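Local coordinates for protein Poly(Beta-D-mannuronate) lyase (Pseudopedobacter saltans, PDB 7O79) that probably cleaves alginate at its mannuronate blocks by beta-elimination, as a beta-helical polysaccharide lyase of family 6, at residues Val275-Ile281 with Val328-Asn334; Asn360-Lys365 with Leu396-Asn400. One frame throughout, in Å; residues are numbered along the deposited sequence.

Contact 1 of 2, residues Val275-Ile281 with Val328-Asn334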
loop_
_atom_site.group_PDB
_atom_site.type_symbol
_atom_site.label_atom_id
_atom_site.label_comp_id
_atom_site.label_asym_id
_atom_site.label_seq_id
_atom_site.Cartn_x
_atom_site.Cartn_y
_atom_site.Cartn_z
ATOM N N VAL A 275 1.037 -7.677 -17.387
ATOM C CA VAL A 275 -0.084 -7.798 -16.470
ATOM C C VAL A 275 -1.293 -8.231 -17.275
ATOM O O VAL A 275 -1.381 -8.021 -18.494
ATOM C CB VAL A 275 -0.366 -6.508 -15.670
ATOM C CG1 VAL A 275 0.784 -6.210 -14.698
ATOM C CG2 VAL A 275 -0.574 -5.355 -16.611
ATOM N N ASP A 276 -2.216 -8.880 -16.578
ATOM C CA ASP A 276 -3.425 -9.405 -17.187
ATOM C C ASP A 276 -4.448 -8.310 -17.466
ATOM O O ASP A 276 -5.168 -8.392 -18.466
ATOM C CB ASP A 276 -4.005 -10.478 -16.256
ATOM C CG ASP A 276 -5.117 -11.271 -16.894
ATOM O OD1 ASP A 276 -5.122 -11.386 -18.143
ATOM O OD2 ASP A 276 -5.974 -11.786 -16.136
ATOM N N GLY A 277 -4.508 -7.278 -16.623
ATOM C CA GLY A 277 -5.478 -6.198 -16.723
ATOM C C GLY A 277 -4.886 -4.938 -17.324
ATOM O O GLY A 277 -4.024 -4.995 -18.207
ATOM N N ASP A 278 -5.363 -3.780 -16.850
ATOM C CA ASP A 278 -4.961 -2.489 -17.402
ATOM C C ASP A 278 -3.643 -2.001 -16.792
ATOM O O ASP A 278 -3.276 -2.357 -15.671
ATOM C CB ASP A 278 -6.041 -1.421 -17.168
ATOM C CG ASP A 278 -7.371 -1.736 -17.859
ATOM O OD1 ASP A 278 -7.443 -2.676 -18.671
ATOM O OD2 ASP A 278 -8.352 -0.998 -17.604
ATOM N N GLY A 279 -2.939 -1.154 -17.536
ATOM C CA GLY A 279 -1.697 -0.586 -17.040
ATOM C C GLY A 279 -1.939 0.547 -16.053
ATOM O O GLY A 279 -1.347 0.582 -14.966
ATOM N N LEU A 280 -2.833 1.462 -16.427
ATOM C CA LEU A 280 -3.193 2.629 -15.632
ATOM C C LEU A 280 -4.687 2.858 -15.757
ATOM O O LEU A 280 -5.212 2.957 -16.870
ATOM C CB LEU A 280 -2.433 3.871 -16.103
ATOM C CG LEU A 280 -2.734 5.221 -15.437
ATOM C CD1 LEU A 280 -2.522 5.182 -13.904
ATOM C CD2 LEU A 280 -1.924 6.341 -16.103
ATOM N N ILE A 281 -5.373 2.944 -14.623
ATOM C CA ILE A 281 -6.809 3.197 -14.598
ATOM C C ILE A 281 -7.051 4.509 -13.877
ATOM O O ILE A 281 -6.690 4.652 -12.705
ATOM C CB ILE A 281 -7.588 2.069 -13.918
ATOM C CG1 ILE A 281 -7.456 0.759 -14.711
ATOM C CG2 ILE A 281 -9.064 2.479 -13.722
ATOM C CD1 ILE A 281 -7.847 -0.490 -13.884
ATOM N N VAL A 328 0.277 -5.513 -21.878
ATOM C CA VAL A 328 -0.805 -5.599 -20.894
ATOM C C VAL A 328 -2.004 -6.289 -21.526
ATOM O O VAL A 328 -2.284 -6.123 -22.719
ATOM C CB VAL A 328 -1.182 -4.207 -20.330
ATOM C CG1 VAL A 328 0.013 -3.597 -19.635
ATOM C CG2 VAL A 328 -1.698 -3.265 -21.397
ATOM N N GLY A 329 -2.719 -7.080 -20.723
ATOM C CA GLY A 329 -3.873 -7.791 -21.236
ATOM C C GLY A 329 -5.135 -6.977 -21.355
ATOM O O GLY A 329 -6.082 -7.421 -22.016
ATOM N N GLY A 330 -5.182 -5.803 -20.728
ATOM C CA GLY A 330 -6.331 -4.920 -20.828
ATOM C C GLY A 330 -5.984 -3.682 -21.623
ATOM O O GLY A 330 -5.248 -3.771 -22.612
ATOM N N ALA A 331 -6.499 -2.522 -21.218
ATOM C CA ALA A 331 -6.142 -1.278 -21.877
ATOM C C ALA A 331 -4.815 -0.769 -21.321
ATOM O O ALA A 331 -4.441 -1.068 -20.191
ATOM C CB ALA A 331 -7.246 -0.226 -21.677
ATOM N N GLY A 332 -4.088 -0.007 -22.130
ATOM C CA GLY A 332 -2.851 0.558 -21.619
ATOM C C GLY A 332 -3.145 1.617 -20.575
ATOM O O GLY A 332 -2.733 1.525 -19.411
ATOM N N ILE A 333 -3.865 2.647 -20.995
ATOM C CA ILE A 333 -4.347 3.685 -20.102
ATOM C C ILE A 333 -5.852 3.764 -20.289
ATOM O O ILE A 333 -6.332 3.970 -21.412
ATOM C CB ILE A 333 -3.674 5.040 -20.364
ATOM C CG1 ILE A 333 -2.147 4.880 -20.257
ATOM C CG2 ILE A 333 -4.211 6.102 -19.389
ATOM C CD1 ILE A 333 -1.321 6.163 -20.445
ATOM N N ASN A 334 -6.589 3.553 -19.205
ATOM C CA ASN A 334 -8.044 3.601 -19.214
ATOM C C ASN A 334 -8.445 4.925 -18.563
ATOM O O ASN A 334 -8.366 5.075 -17.341
ATOM C CB ASN A 334 -8.596 2.379 -18.489
ATOM C CG ASN A 334 -10.122 2.328 -18.465
ATOM O OD1 ASN A 334 -10.801 3.111 -19.114
ATOM N ND2 ASN A 334 -10.655 1.381 -17.728
#
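Val-275 to Ile-281 runs alongside Val-328 to Asn-334 in parallel register, paired across turns and then as short strands, where Leu-280 O accepts Asn-334 N at 2.8 Å. In the turn, Gly-329 N bonds to Val-275 O and Gly-330 N to Gly-277 O, the latter from well above the carbonyl plane. Small residues suit this close approach: a CB on Gly-330 would run into Asp-278 OD1, and one on Gly-279 into Gly-332 O. Asp-278 turns its CG next to its own backbone N (chi1 -62°), and from there the carboxylate reaches across. Its OD1 receives the amide of Ala-331 at 2.7 Å from above the carboxylate plane, while OD2 accepts a weak bond from Asn-334 ND2 at 3.3 Å, the carboxylate and amide planes standing 78° apart. Were this carboxylate cut back to a methyl, as in an alanine here, the Ala-331 N-H would probably lose its acceptor and the Asn-334 amide would be freer to turn. Apolar side chains serve the buried side. Val-275 CG2 meets Val-328 CG1 at 3.5 Å, and Leu-280 CD2 lies 4.0 Å from Ile-333 CG2. A valine thus lies on a valine and a leucine beside an isoleucine, each pair pointing the same way, with Phe-325 touching both Leu-280 and Ile-333. Such equivalent residues piled on successive coils, joined by parallel backbone bonds, are characteristic of the right-handed parallel beta-helix of the pectate lyase-like clan, here at a turn leading into a strand.

Contact 2 of 2, residues Asn360-Lys365 with Leu396-Asn400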
loop_
_atom_site.group_PDB
_atom_site.type_symbol
_atom_site.label_atom_id
_atom_site.label_comp_id
_atom_site.label_asym_id
_atom_site.label_seq_id
_atom_site.Cartn_x
_atom_site.Cartn_y
_atom_site.Cartn_z
ATOM N N ASN A 360 4.183 8.583 -22.417
ATOM C CA ASN A 360 4.039 7.207 -21.972
ATOM C C ASN A 360 4.306 6.259 -23.133
ATOM O O ASN A 360 4.026 6.587 -24.290
ATOM C CB ASN A 360 2.627 6.978 -21.419
ATOM C CG ASN A 360 2.358 7.834 -20.189
ATOM O OD1 ASN A 360 2.948 7.614 -19.125
ATOM N ND2 ASN A 360 1.498 8.845 -20.341
ATOM N N ILE A 361 4.845 5.082 -22.814
ATOM C CA ILE A 361 5.054 4.003 -23.778
ATOM C C ILE A 361 4.054 2.903 -23.461
ATOM O O ILE A 361 3.884 2.550 -22.288
ATOM C CB ILE A 361 6.496 3.465 -23.717
ATOM C CG1 ILE A 361 7.458 4.462 -24.360
ATOM C CG2 ILE A 361 6.589 2.063 -24.371
ATOM C CD1 ILE A 361 8.898 4.013 -24.303
ATOM N N ILE A 362 3.375 2.375 -24.498
ATOM C CA ILE A 362 2.281 1.421 -24.320
ATOM C C ILE A 362 2.327 0.334 -25.391
ATOM O O ILE A 362 2.562 0.611 -26.576
ATOM C CB ILE A 362 0.891 2.094 -24.370
ATOM C CG1 ILE A 362 0.781 3.303 -23.433
ATOM C CG2 ILE A 362 -0.208 1.094 -24.048
ATOM C CD1 ILE A 362 -0.106 4.401 -23.999
ATOM N N SER A 363 2.047 -0.899 -24.976
ATOM C CA SER A 363 1.637 -1.956 -25.893
ATOM C C SER A 363 0.655 -2.861 -25.166
ATOM O O SER A 363 0.728 -3.015 -23.945
ATOM C CB SER A 363 2.853 -2.728 -26.435
ATOM O OG SER A 363 3.242 -3.778 -25.566
ATOM N N THR A 364 -0.311 -3.407 -25.925
ATOM C CA THR A 364 -1.373 -4.253 -25.408
ATOM C C THR A 364 -1.379 -5.566 -26.177
ATOM O O THR A 364 -1.015 -5.608 -27.354
ATOM C CB THR A 364 -2.782 -3.586 -25.510
ATOM O OG1 THR A 364 -3.236 -3.568 -26.879
ATOM C CG2 THR A 364 -2.792 -2.165 -24.938
ATOM N N LYS A 365 -1.807 -6.633 -25.497
ATOM C CA LYS A 365 -1.849 -7.958 -26.118
ATOM C C LYS A 365 -2.811 -8.004 -27.303
ATOM O O LYS A 365 -2.556 -8.696 -28.297
ATOM C CB LYS A 365 -2.250 -9.012 -25.085
ATOM C CG LYS A 365 -1.183 -9.310 -24.052
ATOM C CD LYS A 365 -1.637 -10.398 -23.095
ATOM C CE LYS A 365 -0.492 -10.881 -22.193
ATOM N NZ LYS A 365 -0.286 -9.982 -21.013
ATOM N N LEU A 396 3.532 6.798 -27.054
ATOM C CA LEU A 396 4.065 5.969 -28.123
ATOM C C LEU A 396 3.550 4.544 -27.971
ATOM O O LEU A 396 3.834 3.879 -26.970
ATOM C CB LEU A 396 5.590 6.028 -28.109
ATOM C CG LEU A 396 6.349 5.121 -29.071
ATOM C CD1 LEU A 396 5.906 5.330 -30.517
ATOM C CD2 LEU A 396 7.836 5.425 -28.914
ATOM N N VAL A 397 2.790 4.084 -28.960
ATOM C CA VAL A 397 2.199 2.748 -28.953
ATOM C C VAL A 397 2.988 1.860 -29.905
ATOM O O VAL A 397 3.021 2.110 -31.119
ATOM C CB VAL A 397 0.713 2.781 -29.345
ATOM C CG1 VAL A 397 0.124 1.386 -29.252
ATOM C CG2 VAL A 397 -0.060 3.755 -28.441
ATOM N N TYR A 398 3.604 0.817 -29.350
ATOM C CA TYR A 398 4.376 -0.157 -30.105
ATOM C C TYR A 398 3.530 -1.333 -30.553
ATOM O O TYR A 398 2.548 -1.699 -29.911
ATOM C CB TYR A 398 5.541 -0.699 -29.281
ATOM C CG TYR A 398 6.689 0.260 -29.120
ATOM C CD1 TYR A 398 6.631 1.299 -28.209
ATOM C CD2 TYR A 398 7.827 0.138 -29.903
ATOM C CE1 TYR A 398 7.694 2.174 -28.060
ATOM C CE2 TYR A 398 8.892 1.012 -29.768
ATOM C CZ TYR A 398 8.822 2.028 -28.850
ATOM O OH TYR A 398 9.886 2.890 -28.707
ATOM N N ASP A 399 3.940 -1.936 -31.671
ATOM C CA ASP A 399 3.455 -3.259 -32.031
ATOM C C ASP A 399 3.843 -4.205 -30.901
ATOM O O ASP A 399 5.011 -4.272 -30.513
ATOM C CB ASP A 399 4.075 -3.700 -33.370
ATOM C CG ASP A 399 3.626 -5.077 -33.816
ATOM O OD1 ASP A 399 3.028 -5.844 -33.027
ATOM O OD2 ASP A 399 3.869 -5.404 -34.989
ATOM N N ASN A 400 2.858 -4.902 -30.331
ATOM C CA ASN A 400 3.178 -5.819 -29.246
ATOM C C ASN A 400 4.070 -6.972 -29.686
ATOM O O ASN A 400 4.719 -7.589 -28.837
ATOM C CB ASN A 400 1.901 -6.343 -28.611
ATOM C CG ASN A 400 2.116 -6.790 -27.193
ATOM O OD1 ASN A 400 2.431 -5.987 -26.329
ATOM N ND2 ASN A 400 1.883 -8.074 -26.931
HETATM O O HOH W 1 0.139 -2.773 -29.022
#
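Asn-400, Leu-396 and Ile-362 give up the most surface where two successive coils of the parallel beta-helix meet, the end of strand 356-364 against the last strand of the coil stack. Leu-396 begins the pairing: its N bonds to Asn-360 O, and Leu-396 O accepts Ile-362 N at 2.9 Å. Its side chain shares a face with that of Ile-361, whose CG1 lies 4.5 Å from Leu-396 CB; on the same residue, Ile-361 CG2 approaches the Tyr-398 ring obliquely, 3.9 Å from Tyr-398 CE1. Aliphatic and aromatic groups suit this partly exposed flank because they cover one another without needing polar partners. Ile-362 points to the other face, among Ile-333 and Ala-370, and a beta-branched residue fits both the extended backbone and the close apolar surroundings. It reaches Val-397 only loosely, Ile-362 CD1 to Val-397 CG2 at 4.5 Å, but Ile-362 O accepts Tyr-398 N at 3.0 Å. Beyond this bond the chains diverge, and side chains take over. Asn-400, with CG set roughly anti to its backbone N (chi1 -156°), lays CB and CG over Thr-364 O and offers OD1 to the hydroxyl of Ser-363 in a very short bond, whose exact length is doubtful. An amide suits the place because it accepts through OD1 and donates through ND2, to Asn-327 OD1. Ser-363 OG also accepts from Asn-327 N. Where the backbones have separated, water 1 bridges them, accepting from Thr-364 N at 3.2 Å and donating to Tyr-398 O at 2.8 Å.

The two contacts follow one another along the coil stack, their centres 11 Å apart. Contact 1 is the more buried, its centre about 19 Å from the centre of the chain; that of contact 2 lies about 27 Å from it, with Val-397 and Lys-365 exposed. They engage adjoining coils: Val-328, in contact 1, ends strand 319-328, the neighbour of strand 356-364 in contact 2. Val-328 O probably bonds to Lys-365 N at 2.9 Å, and Gly-332 CA packs on Ile-362 CG2. Contact 1 goes from turn into strand and relies on glycines and a bridging carboxylate; contact 2 goes from strand into turn, finishing with neutral amide, hydroxyl and water among more exposed residues.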